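Local coordinates for endonuclease V (Streptomyces avermitilis, PDB 3GOC), which probably cleaves DNA at the second phosphodiester bond 3' to a deoxyinosine, a magnesium-dependent step in the repair of deaminated bases, at residues 78-83 with 90-95; 19-24 with 86-91; 58-63 with 99-104. All blocks are in the same frame, centred on the assembly; numbering follows the deposited sequence.

Contact 1 of 3, residues 78-83 with 90-95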
loop_
_atom_site.group_PDB
_atom_site.type_symbol
_atom_site.label_atom_id
_atom_site.label_comp_id
_atom_site.label_asym_id
_atom_site.label_seq_id
_atom_site.Cartn_x
_atom_site.Cartn_y
_atom_site.Cartn_z
ATOM N N GLY A 78 -20.841 -23.840 -9.333
ATOM C CA GLY A 78 -21.476 -24.589 -8.265
ATOM C C GLY A 78 -22.970 -24.381 -8.124
ATOM O O GLY A 78 -23.539 -23.451 -8.690
ATOM N N GLU A 79 -23.606 -25.278 -7.380
ATOM C CA GLU A 79 -25.031 -25.175 -7.109
ATOM C C GLU A 79 -25.163 -24.179 -5.960
ATOM O O GLU A 79 -24.428 -24.271 -4.975
ATOM C CB GLU A 79 -25.588 -26.528 -6.661
ATOM C CG GLU A 79 -25.651 -27.586 -7.751
ATOM C CD GLU A 79 -26.046 -28.946 -7.203
ATOM O OE1 GLU A 79 -26.875 -28.985 -6.269
ATOM O OE2 GLU A 79 -25.545 -29.972 -7.712
ATOM N N VAL A 80 -26.075 -23.218 -6.086
ATOM C CA VAL A 80 -26.275 -22.257 -5.008
ATOM C C VAL A 80 -26.639 -23.097 -3.789
ATOM O O VAL A 80 -27.598 -23.873 -3.810
ATOM C CB VAL A 80 -27.381 -21.254 -5.364
ATOM C CG1 VAL A 80 -27.702 -20.378 -4.161
ATOM C CG2 VAL A 80 -26.918 -20.397 -6.531
ATOM N N SER A 81 -25.858 -22.942 -2.724
ATOM C CA SER A 81 -26.028 -23.758 -1.527
ATOM C C SER A 81 -26.876 -23.263 -0.361
ATOM O O SER A 81 -26.872 -23.877 0.708
ATOM C CB SER A 81 -24.645 -24.149 -1.005
ATOM O OG SER A 81 -23.800 -23.016 -0.941
ATOM N N PHE A 82 -27.607 -22.174 -0.555
ATOM C CA PHE A 82 -28.456 -21.653 0.505
ATOM C C PHE A 82 -29.439 -20.659 -0.096
ATOM O O PHE A 82 -29.141 -20.008 -1.096
ATOM C CB PHE A 82 -27.606 -20.938 1.568
ATOM C CG PHE A 82 -28.263 -20.853 2.918
ATOM C CD1 PHE A 82 -28.364 -21.981 3.728
ATOM C CD2 PHE A 82 -28.799 -19.650 3.374
ATOM C CE1 PHE A 82 -28.989 -21.914 4.966
ATOM C CE2 PHE A 82 -29.426 -19.573 4.611
ATOM C CZ PHE A 82 -29.522 -20.708 5.411
ATOM N N PRO A 83 -30.639 -20.549 0.485
ATOM C CA PRO A 83 -31.620 -19.596 -0.040
ATOM C C PRO A 83 -31.108 -18.172 0.194
ATOM O O PRO A 83 -30.152 -17.965 0.944
ATOM C CB PRO A 83 -32.877 -19.907 0.773
ATOM C CG PRO A 83 -32.335 -20.456 2.052
ATOM C CD PRO A 83 -31.208 -21.343 1.586
ATOM N N ALA A 90 -23.204 -15.520 2.459
ATOM C CA ALA A 90 -22.005 -16.306 2.202
ATOM C C ALA A 90 -22.302 -17.796 2.086
ATOM O O ALA A 90 -21.573 -18.532 1.415
ATOM C CB ALA A 90 -20.977 -16.076 3.297
ATOM N N PHE A 91 -23.362 -18.251 2.745
ATOM C CA PHE A 91 -23.689 -19.668 2.678
ATOM C C PHE A 91 -24.117 -20.131 1.294
ATOM O O PHE A 91 -24.216 -21.331 1.038
ATOM C CB PHE A 91 -24.750 -20.029 3.716
ATOM C CG PHE A 91 -24.229 -20.005 5.122
ATOM C CD1 PHE A 91 -24.254 -18.829 5.870
ATOM C CD2 PHE A 91 -23.666 -21.150 5.684
ATOM C CE1 PHE A 91 -23.717 -18.790 7.160
ATOM C CE2 PHE A 91 -23.126 -21.126 6.968
ATOM C CZ PHE A 91 -23.153 -19.943 7.711
ATOM N N ARG A 92 -24.353 -19.181 0.394
ATOM C CA ARG A 92 -24.745 -19.508 -0.970
ATOM C C ARG A 92 -23.544 -19.789 -1.869
ATOM O O ARG A 92 -23.656 -20.545 -2.832
ATOM C CB ARG A 92 -25.499 -18.340 -1.615
ATOM C CG ARG A 92 -26.703 -17.818 -0.867
ATOM C CD ARG A 92 -27.322 -16.671 -1.657
ATOM N NE ARG A 92 -26.395 -15.545 -1.772
ATOM C CZ ARG A 92 -26.520 -14.549 -2.648
ATOM N NH1 ARG A 92 -27.534 -14.532 -3.503
ATOM N NH2 ARG A 92 -25.637 -13.560 -2.663
ATOM N N GLU A 93 -22.399 -19.192 -1.538
ATOM C CA GLU A 93 -21.216 -19.279 -2.391
ATOM C C GLU A 93 -19.914 -19.821 -1.840
ATOM O O GLU A 93 -19.009 -20.110 -2.618
ATOM C CB GLU A 93 -20.938 -17.890 -2.959
ATOM C CG GLU A 93 -20.715 -16.850 -1.877
ATOM C CD GLU A 93 -20.561 -15.452 -2.427
ATOM O OE1 GLU A 93 -19.411 -14.977 -2.550
ATOM O OE2 GLU A 93 -21.600 -14.841 -2.737
ATOM N N ILE A 94 -19.797 -19.963 -0.526
ATOM C CA ILE A 94 -18.550 -20.456 0.042
ATOM C C ILE A 94 -18.017 -21.746 -0.582
ATOM O O ILE A 94 -16.836 -21.826 -0.912
ATOM C CB ILE A 94 -18.688 -20.585 1.567
ATOM C CG1 ILE A 94 -18.593 -19.186 2.177
ATOM C CG2 ILE A 94 -17.617 -21.495 2.143
ATOM C CD1 ILE A 94 -19.250 -19.070 3.508
ATOM N N PRO A 95 -18.870 -22.766 -0.762
ATOM C CA PRO A 95 -18.373 -24.012 -1.358
ATOM C C PRO A 95 -17.725 -23.815 -2.733
ATOM O O PRO A 95 -16.695 -24.423 -3.054
ATOM C CB PRO A 95 -19.627 -24.880 -1.437
ATOM C CG PRO A 95 -20.431 -24.416 -0.262
ATOM C CD PRO A 95 -20.272 -22.910 -0.331
#
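Ser-81 is held by two successive carbonyls of the segment 90-95. The contact ties the end of strand 70-79 to the start of helix 94-102 in the RNase H-like fold of endonuclease V. Ser-81 OG donates to Phe-91 O at 2.6 Å. Its chi1 of 48° puts OG between the backbone N and the carbonyl carbon, within reach of Phe-91 O. Ser-81 N donates to Arg-92 O at 3.3 Å, and this long bond is almost straight (175°). Both donors are tilted moderately out of the planes of the carbonyls they meet. Pro-95 closes in on the hydroxyl with its ring carbon CD.

Phe-82 and Phe-91 run alongside each other in the same direction. Their CB atoms are 3.7 Å apart. The rings are oblique, with planes at 48° and centroids 5.7 Å apart. Pro-83 CD lies above one face of the Phe-82 ring, toward its rim. Phe-82 also meets Arg-92: the aliphatic part of the arginine runs along the loop backbone. Arg-92 CG is 3.3 Å from Phe-82 O, and Arg-92 CB lies beside Val-80 CG1 at 3.9 Å.

A second shell surrounds these groups. Trp-10 NE1 is a second hydrogen-bond partner of Phe-91 O. Arg-92 bends at chi3 and bonds through NE to Leu-89 O, while its side chain also touches Tyr-84, predicted to interact with target DNA. Glu-93 occupies the N-cap position, and its OE2 is hydrogen-bonded to Tyr-49 OH. The turn is closed from within by Ala-90 O, which accepts from both Glu-93 N and Ile-94 N, the latter at 3.0 Å.

Contact 2 of 3, residues 19-24 with 86-91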
loop_
_atom_site.group_PDB
_atom_site.type_symbol
_atom_site.label_atom_id
_atom_site.label_comp_id
_atom_site.label_asym_id
_atom_site.label_seq_id
_atom_site.Cartn_x
_atom_site.Cartn_y
_atom_site.Cartn_z
ATOM N N ALA A 19 -25.969 -20.386 13.661
ATOM C CA ALA A 19 -25.222 -21.156 14.650
ATOM C C ALA A 19 -23.804 -21.409 14.145
ATOM O O ALA A 19 -22.850 -21.362 14.921
ATOM C CB ALA A 19 -25.932 -22.478 14.936
ATOM N N VAL A 20 -23.667 -21.674 12.848
ATOM C CA VAL A 20 -22.349 -21.911 12.262
ATOM C C VAL A 20 -21.532 -20.627 12.368
ATOM O O VAL A 20 -20.354 -20.657 12.720
ATOM C CB VAL A 20 -22.446 -22.345 10.769
ATOM C CG1 VAL A 20 -21.055 -22.371 10.134
ATOM C CG2 VAL A 20 -23.089 -23.722 10.664
ATOM N N GLN A 21 -22.160 -19.493 12.075
ATOM C CA GLN A 21 -21.457 -18.215 12.156
ATOM C C GLN A 21 -20.954 -17.937 13.567
ATOM O O GLN A 21 -19.805 -17.539 13.747
ATOM C CB GLN A 21 -22.371 -17.068 11.718
ATOM C CG GLN A 21 -22.853 -17.165 10.280
ATOM C CD GLN A 21 -23.680 -15.961 9.877
ATOM O OE1 GLN A 21 -24.580 -15.551 10.606
ATOM N NE2 GLN A 21 -23.394 -15.401 8.706
ATOM N N ASP A 22 -21.808 -18.139 14.564
ATOM C CA ASP A 22 -21.396 -17.875 15.939
ATOM C C ASP A 22 -20.299 -18.825 16.412
ATOM O O ASP A 22 -19.472 -18.459 17.246
ATOM C CB ASP A 22 -22.596 -17.947 16.889
ATOM C CG ASP A 22 -23.612 -16.847 16.629
ATOM O OD1 ASP A 22 -23.217 -15.775 16.121
ATOM O OD2 ASP A 22 -24.800 -17.049 16.949
ATOM N N GLU A 23 -20.286 -20.038 15.873
ATOM C CA GLU A 23 -19.284 -21.023 16.257
ATOM C C GLU A 23 -17.943 -20.787 15.562
ATOM O O GLU A 23 -16.889 -20.862 16.197
ATOM C CB GLU A 23 -19.802 -22.428 15.952
ATOM C CG GLU A 23 -21.036 -22.796 16.774
ATOM C CD GLU A 23 -21.805 -23.977 16.210
ATOM O OE1 GLU A 23 -22.833 -24.364 16.810
ATOM O OE2 GLU A 23 -21.390 -24.520 15.166
ATOM N N LEU A 24 -17.984 -20.490 14.266
ATOM C CA LEU A 24 -16.761 -20.255 13.503
ATOM C C LEU A 24 -16.112 -18.896 13.766
ATOM O O LEU A 24 -14.910 -18.728 13.549
ATOM C CB LEU A 24 -17.033 -20.404 12.002
ATOM C CG LEU A 24 -17.348 -21.810 11.480
ATOM C CD1 LEU A 24 -17.570 -21.758 9.975
ATOM C CD2 LEU A 24 -16.199 -22.756 11.817
ATOM N N PRO A 86 -30.531 -12.162 3.732
ATOM C CA PRO A 86 -29.557 -11.138 4.120
ATOM C C PRO A 86 -28.905 -11.503 5.450
ATOM O O PRO A 86 -29.586 -11.894 6.398
ATOM C CB PRO A 86 -30.410 -9.880 4.208
ATOM C CG PRO A 86 -31.396 -10.099 3.086
ATOM C CD PRO A 86 -31.797 -11.548 3.291
ATOM N N GLY A 87 -27.583 -11.378 5.507
ATOM C CA GLY A 87 -26.860 -11.718 6.719
ATOM C C GLY A 87 -26.279 -13.118 6.650
ATOM O O GLY A 87 -25.386 -13.469 7.424
ATOM N N LEU A 88 -26.785 -13.920 5.718
ATOM C CA LEU A 88 -26.317 -15.296 5.531
ATOM C C LEU A 88 -25.977 -15.555 4.069
ATOM O O LEU A 88 -25.960 -16.702 3.625
ATOM C CB LEU A 88 -27.402 -16.283 5.969
ATOM C CG LEU A 88 -27.899 -16.186 7.413
ATOM C CD1 LEU A 88 -29.092 -17.112 7.595
ATOM C CD2 LEU A 88 -26.788 -16.561 8.388
ATOM N N LEU A 89 -25.694 -14.491 3.329
ATOM C CA LEU A 89 -25.397 -14.608 1.909
ATOM C C LEU A 89 -24.180 -15.459 1.561
ATOM O O LEU A 89 -24.131 -16.063 0.488
ATOM C CB LEU A 89 -25.249 -13.214 1.301
ATOM C CG LEU A 89 -26.505 -12.339 1.367
ATOM C CD1 LEU A 89 -26.240 -11.037 0.637
ATOM C CD2 LEU A 89 -27.681 -13.068 0.742
ATOM N N ALA A 90 -23.204 -15.520 2.459
ATOM C CA ALA A 90 -22.005 -16.306 2.202
ATOM C C ALA A 90 -22.302 -17.796 2.086
ATOM O O ALA A 90 -21.573 -18.532 1.415
ATOM C CB ALA A 90 -20.977 -16.076 3.297
ATOM N N PHE A 91 -23.362 -18.251 2.745
ATOM C CA PHE A 91 -23.689 -19.668 2.678
ATOM C C PHE A 91 -24.117 -20.131 1.294
ATOM O O PHE A 91 -24.216 -21.331 1.038
ATOM C CB PHE A 91 -24.750 -20.029 3.716
ATOM C CG PHE A 91 -24.229 -20.005 5.122
ATOM C CD1 PHE A 91 -24.254 -18.829 5.870
ATOM C CD2 PHE A 91 -23.666 -21.150 5.684
ATOM C CE1 PHE A 91 -23.717 -18.790 7.160
ATOM C CE2 PHE A 91 -23.126 -21.126 6.968
ATOM C CZ PHE A 91 -23.153 -19.943 7.711
HETATM O O HOH W 1 -26.386 -13.506 10.346
#
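The Phe-91 ring turns its edge to helix 14-24. Val-20 CG1 and Gln-21 CG lie at that edge in the ring plane, and Leu-88 O also lies in plane at the rim. Gln-21 CG is 3.6 Å from Phe-91 CE1, while Val-20 CB is 4.0 Å from Phe-91 CZ. His-129 of helix 126-134 adds an edge-to-face pairing with the same ring. The contact is helix-to-loop packing in the RNase H-like fold: the N-terminal helix lies against the loop between strand 70-79 and helix 94-102.

The second flat group is the Gln-21 amide, inclined 56° to the ring. Leu-88 CD2 sits over one face of this amide, 3.3 Å from Gln-21 OE1. The Gln-21 chain is extended beyond CG (chi2 -176°), which carries the amide to the loop backbone. There Gln-21 NE2 donates to Gly-87 O at 3.1 Å, with an angle of 161° at the hydrogen. The carbonyl oxygen lies close to the amide plane, and the donor lies in the carbonyl plane.

A water bridges the same two groups, donating to both Gln-21 OE1 and Gly-87 O. Gly-87 O is also hydrogen-bonded to His-120 NE2, which makes three partners for one carbonyl. A leucine in place of Gln-21 would probably leave Gly-87 O without one of its donors and the water without its OE1 acceptor, so the loop would be held less firmly. Gly-87 itself adopts a positive phi. The water lies 2.7 Å from Gln-21 OE1.

Contact 3 of 3, residues 58-63 with 99-104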
loop_
_atom_site.group_PDB
_atom_site.type_symbol
_atom_site.label_atom_id
_atom_site.label_comp_id
_atom_site.label_asym_id
_atom_site.label_seq_id
_atom_site.Cartn_x
_atom_site.Cartn_y
_atom_site.Cartn_z
ATOM N N ALA A 58 -17.585 -18.874 -9.299
ATOM C CA ALA A 58 -16.566 -18.160 -8.548
ATOM C C ALA A 58 -15.272 -18.086 -9.331
ATOM O O ALA A 58 -14.958 -18.977 -10.122
ATOM C CB ALA A 58 -16.317 -18.853 -7.223
ATOM N N ALA A 59 -14.534 -17.003 -9.120
ATOM C CA ALA A 59 -13.251 -16.827 -9.775
ATOM C C ALA A 59 -12.224 -16.399 -8.744
ATOM O O ALA A 59 -12.534 -15.681 -7.795
ATOM C CB ALA A 59 -13.345 -15.772 -10.877
ATOM N N ALA A 60 -10.999 -16.872 -8.929
ATOM C CA ALA A 60 -9.896 -16.503 -8.058
ATOM C C ALA A 60 -8.781 -16.090 -9.005
ATOM O O ALA A 60 -8.413 -16.843 -9.906
ATOM C CB ALA A 60 -9.460 -17.689 -7.209
ATOM N N VAL A 61 -8.270 -14.879 -8.823
ATOM C CA VAL A 61 -7.194 -14.382 -9.665
ATOM C C VAL A 61 -6.025 -13.987 -8.785
ATOM O O VAL A 61 -6.143 -13.104 -7.939
ATOM C CB VAL A 61 -7.640 -13.165 -10.496
ATOM C CG1 VAL A 61 -6.479 -12.679 -11.359
ATOM C CG2 VAL A 61 -8.826 -13.537 -11.376
ATOM N N VAL A 62 -4.898 -14.663 -8.989
ATOM C CA VAL A 62 -3.687 -14.428 -8.211
ATOM C C VAL A 62 -2.771 -13.433 -8.908
ATOM O O VAL A 62 -2.450 -13.591 -10.087
ATOM C CB VAL A 62 -2.897 -15.737 -8.009
ATOM C CG1 VAL A 62 -1.739 -15.498 -7.065
ATOM C CG2 VAL A 62 -3.812 -16.821 -7.471
ATOM N N LEU A 63 -2.363 -12.402 -8.178
ATOM C CA LEU A 63 -1.469 -11.388 -8.726
ATOM C C LEU A 63 -0.124 -11.393 -8.018
ATOM O O LEU A 63 -0.009 -11.816 -6.867
ATOM C CB LEU A 63 -2.059 -9.984 -8.551
ATOM C CG LEU A 63 -3.488 -9.698 -9.007
ATOM C CD1 LEU A 63 -3.831 -8.251 -8.684
ATOM C CD2 LEU A 63 -3.616 -9.965 -10.492
ATOM N N ALA A 99 -13.744 -24.013 -3.984
ATOM C CA ALA A 99 -13.390 -24.829 -5.143
ATOM C C ALA A 99 -12.505 -24.065 -6.128
ATOM O O ALA A 99 -11.562 -24.622 -6.701
ATOM C CB ALA A 99 -14.655 -25.322 -5.841
ATOM N N ALA A 100 -12.810 -22.790 -6.341
ATOM C CA ALA A 100 -12.003 -21.991 -7.256
ATOM C C ALA A 100 -10.598 -21.835 -6.687
ATOM O O ALA A 100 -9.611 -21.937 -7.417
ATOM C CB ALA A 100 -12.646 -20.616 -7.482
ATOM N N LEU A 101 -10.499 -21.583 -5.383
ATOM C CA LEU A 101 -9.180 -21.433 -4.762
ATOM C C LEU A 101 -8.408 -22.741 -4.854
ATOM O O LEU A 101 -7.210 -22.748 -5.150
ATOM C CB LEU A 101 -9.325 -21.017 -3.293
ATOM C CG LEU A 101 -9.825 -19.588 -3.052
ATOM C CD1 LEU A 101 -10.280 -19.463 -1.612
ATOM C CD2 LEU A 101 -8.725 -18.577 -3.362
ATOM N N ASP A 102 -9.094 -23.852 -4.607
ATOM C CA ASP A 102 -8.443 -25.163 -4.664
ATOM C C ASP A 102 -7.942 -25.495 -6.064
ATOM O O ASP A 102 -7.004 -26.278 -6.224
ATOM C CB ASP A 102 -9.397 -26.266 -4.196
ATOM C CG ASP A 102 -9.633 -26.237 -2.697
ATOM O OD1 ASP A 102 -8.793 -25.667 -1.970
ATOM O OD2 ASP A 102 -10.651 -26.805 -2.244
ATOM N N ALA A 103 -8.568 -24.900 -7.076
ATOM C CA ALA A 103 -8.186 -25.149 -8.460
ATOM C C ALA A 103 -6.943 -24.373 -8.886
ATOM O O ALA A 103 -6.393 -24.618 -9.959
ATOM C CB ALA A 103 -9.346 -24.820 -9.388
ATOM N N LEU A 104 -6.503 -23.438 -8.051
ATOM C CA LEU A 104 -5.314 -22.651 -8.363
ATOM C C LEU A 104 -4.067 -23.514 -8.277
ATOM O O LEU A 104 -4.010 -24.467 -7.507
ATOM C CB LEU A 104 -5.166 -21.485 -7.390
ATOM C CG LEU A 104 -6.182 -20.347 -7.490
ATOM C CD1 LEU A 104 -6.016 -19.424 -6.294
ATOM C CD2 LEU A 104 -5.990 -19.586 -8.799
#
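Val-62 and Leu-104 form the tight end of this contact. Leu-104 CD1 is 3.6 Å from Val-62 CG2, and CD2 of the same leucine is 3.8 Å from that methyl. The side chains cross, and both leucine methyls meet CG2, the valine branch that stands anti to the carbonyl carbon. Next along the strand, Ala-60 CB meets two leucines, 4.0 Å from both Leu-104 CD1 and Leu-101 CD2.

This is the packing of helix 94-102 and its trailing loop on strand 55-64, part of the central sheet of the RNase H-like fold. Toward Ala-58 the fit is looser and the side chains that meet are single methyls: Ala-100 CB is 4.1 Å from Ala-58 CB and 4.3 Å from Ala-60 CB. Ala-58 O also lies 3.9 Å from Ala-100 CB. Even so, small residues let the backbones come close, with Ala-59 CA and Ala-100 CA 5.9 Å apart. The solvent side is formed by Asp-102 and Ala-103, both exposed.

Strand residues alternate. Ala-59 and Val-61 point away from this helix and touch helix 211-228, while the backbone of Ala-59 is hydrogen-bonded to the backbone of the metal ligand Asp-46 on neighbouring strand 41-49. No hydrogen bond crosses the contact. Helix and strand are thus joined here by apolar packing alone, and the close approach is consistent with the alanines on both sides.

Overall arrangement
Contacts 1 and 2 are neighbours, with centres 11 Å apart. They share Ala-90 and Phe-91 and touch where Phe-82 CE2 meets Leu-88 CD1 at 3.9 Å. Both involve the loop that follows strand 70-79, where Tyr-84 lies. Contact 3 is 16 Å from contact 1, centre to centre, and uses the other end of helix 94-102; strands 70-79 and 55-64 are adjacent in the sheet. Contact 2 does not touch contact 3; their nearest atoms are about 10 Å apart. Two magnesium sites, Asp-46 with Asp-114 and Asp-46 with Asp-217, lie near contacts 1 and 3. A bound magnesium is about 7 Å from the Glu-93 side chain, and one is about 9 Å from that of Ala-59.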